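Local coordinates for pirin-like protein (Geobacillus kaustophilus, PDB 2P17) that is of uncertain function but belongs to the iron-binding pirin family of the cupin superfamily and carries one iron ion per subunit, at residues 74-79 with 96-101. Numbering follows the deposited sequence.
With FE (Fe (III) ion), chain B.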
ATOM      1  N   PHE A  74     -15.219  -1.641  11.081  1.00 11.61           N
ATOM      2  CA  PHE A  74     -16.006  -2.795  11.472  1.00 11.59           C
ATOM      3  C   PHE A  74     -15.808  -3.941  10.493  1.00 11.43           C
ATOM      4  O   PHE A  74     -15.779  -3.726   9.282  1.00 10.76           O
ATOM      5  CB  PHE A  74     -17.501  -2.446  11.540  1.00 12.08           C
ATOM      6  CG  PHE A  74     -18.375  -3.654  11.652  1.00 12.75           C
ATOM      7  CD1 PHE A  74     -18.548  -4.279  12.880  1.00 14.59           C
ATOM      8  CD2 PHE A  74     -18.968  -4.205  10.518  1.00 12.36           C
ATOM      9  CE1 PHE A  74     -19.332  -5.434  12.985  1.00 14.85           C
ATOM     10  CE2 PHE A  74     -19.748  -5.356  10.616  1.00 14.53           C
ATOM     11  CZ  PHE A  74     -19.934  -5.959  11.846  1.00 13.35           C
ATOM     12  N   ASP A  75     -15.701  -5.158  11.019  1.00 11.08           N
ATOM     13  CA  ASP A  75     -15.931  -6.341  10.198  1.00 10.92           C
ATOM     14  C   ASP A  75     -16.655  -7.438  10.989  1.00 10.88           C
ATOM     15  O   ASP A  75     -16.640  -7.458  12.223  1.00 11.07           O
ATOM     16  CB  ASP A  75     -14.627  -6.848   9.552  1.00 10.84           C
ATOM     17  CG  ASP A  75     -13.686  -7.474  10.548  1.00 11.97           C
ATOM     18  OD1 ASP A  75     -13.946  -8.624  10.965  1.00 13.59           O
ATOM     19  OD2 ASP A  75     -12.688  -6.814  10.913  1.00 13.95           O
ATOM     20  N   SER A  76     -17.296  -8.345  10.257  1.00 10.75           N
ATOM     21  CA  SER A  76     -18.159  -9.360  10.857  1.00 11.77           C
ATOM     22  C   SER A  76     -17.427 -10.559  11.444  1.00 12.54           C
ATOM     23  O   SER A  76     -18.066 -11.467  11.976  1.00 12.92           O
ATOM     24  CB  SER A  76     -19.213  -9.823   9.856  1.00 11.19           C
ATOM     25  OG  SER A  76     -18.611 -10.376   8.691  1.00 11.63           O
ATOM     26  N   LYS A  77     -16.098 -10.550  11.359  1.00 12.92           N
ATOM     27  CA  LYS A  77     -15.290 -11.547  12.042  1.00 14.01           C
ATOM     28  C   LYS A  77     -14.824 -11.030  13.401  1.00 13.98           C
ATOM     29  O   LYS A  77     -15.090 -11.657  14.434  1.00 14.41           O
ATOM     30  CB  LYS A  77     -14.089 -11.985  11.175  1.00 14.34           C
ATOM     31  CG  LYS A  77     -13.180 -13.047  11.814  1.00 16.25           C
ATOM     32  CD  LYS A  77     -13.913 -14.370  11.965  1.00 19.93           C
ATOM     33  CE  LYS A  77     -12.966 -15.507  12.334  1.00 23.00           C
ATOM     34  NZ  LYS A  77     -12.531 -15.435  13.755  1.00 26.78           N
ATOM     35  N   ALA A  78     -14.149  -9.880  13.394  1.00 13.78           N
ATOM     36  CA  ALA A  78     -13.478  -9.355  14.583  1.00 13.88           C
ATOM     37  C   ALA A  78     -14.215  -8.209  15.286  1.00 14.00           C
ATOM     38  O   ALA A  78     -13.887  -7.859  16.426  1.00 15.10           O
ATOM     39  CB  ALA A  78     -12.049  -8.940  14.239  1.00 14.35           C
ATOM     40  N   GLY A  79     -15.201  -7.617  14.614  1.00 13.30           N
ATOM     41  CA  GLY A  79     -15.970  -6.524  15.212  1.00 13.27           C
ATOM     42  C   GLY A  79     -15.333  -5.163  14.994  1.00 13.25           C
ATOM     43  O   GLY A  79     -14.880  -4.859  13.887  1.00 12.99           O
ATOM     44  N   GLY A  96     -15.379 -15.159   3.178  1.00 12.29           N
ATOM     45  CA  GLY A  96     -16.310 -14.046   3.158  1.00 12.34           C
ATOM     46  C   GLY A  96     -16.411 -13.300   4.465  1.00 12.33           C
ATOM     47  O   GLY A  96     -16.350 -13.896   5.544  1.00 12.41           O
ATOM     48  N   VAL A  97     -16.562 -11.978   4.357  1.00 12.05           N
ATOM     49  CA  VAL A  97     -16.740 -11.119   5.521  1.00 12.32           C
ATOM     50  C   VAL A  97     -17.468  -9.869   5.049  1.00 11.45           C
ATOM     51  O   VAL A  97     -17.412  -9.541   3.860  1.00 12.29           O
ATOM     52  CB  VAL A  97     -15.352 -10.755   6.149  1.00 12.78           C
ATOM     53  CG1 VAL A  97     -14.581  -9.726   5.299  1.00 13.26           C
ATOM     54  CG2 VAL A  97     -15.485 -10.294   7.584  1.00 14.01           C
ATOM     55  N   VAL A  98     -18.185  -9.194   5.951  1.00 11.37           N
ATOM     56  CA  VAL A  98     -18.644  -7.838   5.637  1.00 11.45           C
ATOM     57  C   VAL A  98     -17.827  -6.841   6.428  1.00 11.33           C
ATOM     58  O   VAL A  98     -17.314  -7.155   7.504  1.00 11.77           O
ATOM     59  CB  VAL A  98     -20.172  -7.581   5.871  1.00 12.08           C
ATOM     60  CG1 VAL A  98     -21.025  -8.456   4.942  1.00 12.78           C
ATOM     61  CG2 VAL A  98     -20.561  -7.779   7.316  1.00 12.65           C
ATOM     62  N   HIS A  99     -17.707  -5.637   5.885  1.00 10.79           N
ATOM     63  CA  HIS A  99     -16.983  -4.585   6.576  1.00 11.66           C
ATOM     64  C   HIS A  99     -17.591  -3.216   6.313  1.00 11.30           C
ATOM     65  O   HIS A  99     -18.378  -3.038   5.379  1.00 11.57           O
ATOM     66  CB  HIS A  99     -15.507  -4.600   6.145  1.00 11.71           C
ATOM     67  CG  HIS A  99     -15.241  -3.854   4.877  1.00 14.53           C
ATOM     68  ND1 HIS A  99     -14.448  -2.726   4.827  0.90 16.47           N
ATOM     69  CD2 HIS A  99     -15.684  -4.061   3.616  1.00 15.07           C
ATOM     70  CE1 HIS A  99     -14.401  -2.280   3.585  0.90 16.16           C
ATOM     71  NE2 HIS A  99     -15.145  -3.071   2.829  0.80 17.30           N
ATOM     72  N   LYS A 100     -17.202  -2.244   7.130  1.00 11.55           N
ATOM     73  CA  LYS A 100     -17.516  -0.837   6.873  1.00 12.57           C
ATOM     74  C   LYS A 100     -16.420   0.014   7.491  1.00 12.53           C
ATOM     75  O   LYS A 100     -16.005  -0.232   8.623  1.00 12.86           O
ATOM     76  CB  LYS A 100     -18.866  -0.445   7.473  1.00 13.08           C
ATOM     77  CG  LYS A 100     -19.214   1.023   7.297  1.00 14.43           C
ATOM     78  CD  LYS A 100     -20.630   1.317   7.768  1.00 17.71           C
ATOM     79  CE  LYS A 100     -20.783   2.805   8.063  1.00 19.38           C
ATOM     80  NZ  LYS A 100     -22.174   3.293   7.858  1.00 22.26           N
ATOM     81  N   GLU A 101     -15.954   1.003   6.735  1.00 12.54           N
ATOM     82  CA  GLU A 101     -14.961   1.959   7.221  1.00 13.13           C
ATOM     83  C   GLU A 101     -15.677   3.291   7.352  1.00 13.29           C
ATOM     84  O   GLU A 101     -16.216   3.800   6.365  1.00 13.74           O
ATOM     85  CB  GLU A 101     -13.767   2.066   6.255  1.00 13.78           C
ATOM     86  CG  GLU A 101     -13.220   0.711   5.776  1.00 14.38           C
ATOM     87  CD  GLU A 101     -12.761  -0.197   6.910  1.00 15.27           C
ATOM     88  OE1 GLU A 101     -12.340   0.315   7.963  1.00 16.77           O
ATOM     89  OE2 GLU A 101     -12.801  -1.431   6.725  1.00 18.13           O
TER
HETATM   90 FE    FE B 278     -15.103  -2.662   0.952  0.50 13.19          FE
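Phe-74 and Lys-100 form an antiparallel hydrogen-bonded pair: Phe-74 N gives to Lys-100 O (2.9 Å), and Lys-100 N returns a bond to Phe-74 O. The phenyl ring, its CG anti to the backbone N (chi1 168°), runs alongside Val-98 and meets CG2 of that valine at its edge. Asp-75 and His-99 follow as the non-hydrogen-bonded pair, their CB atoms 4.2 Å apart. From here the carboxylate turns to the bend that follows: Asp-75 OD1 accepts from Lys-77 N with its anti lone pair, an Asx turn, and from Ala-78 N on the syn side, out of the carboxylate plane (2.7 Å), an Asx motif, while OD2 bonds His-73. With an alanine here, both amides would probably lose their shared acceptor OD1 and His-73 its partner at OD2, letting the bend shift. Ser-76 prolongs the ladder: its N donates to Val-98 O, and its OG takes a nearly straight bond from Val-98 N (3.0 Å, 172°), a side chain standing in for a backbone carbonyl. Val-97 CG2 packs against this OG at 3.3 Å. His-99 binds the iron through NE2 (1.9 Å), and its ND1 donates in the ring plane to Glu-101 OE2; together the two bonds probably set the ring's rotation. In the four-stranded antiparallel sheet, strand 97-103 lies between 71-75, which 79-83 flanks, and 55-57, which carries the iron ligand His-57; Met-91 of strand 88-92 packs against Asp-75 and His-99 inside the cupin barrel.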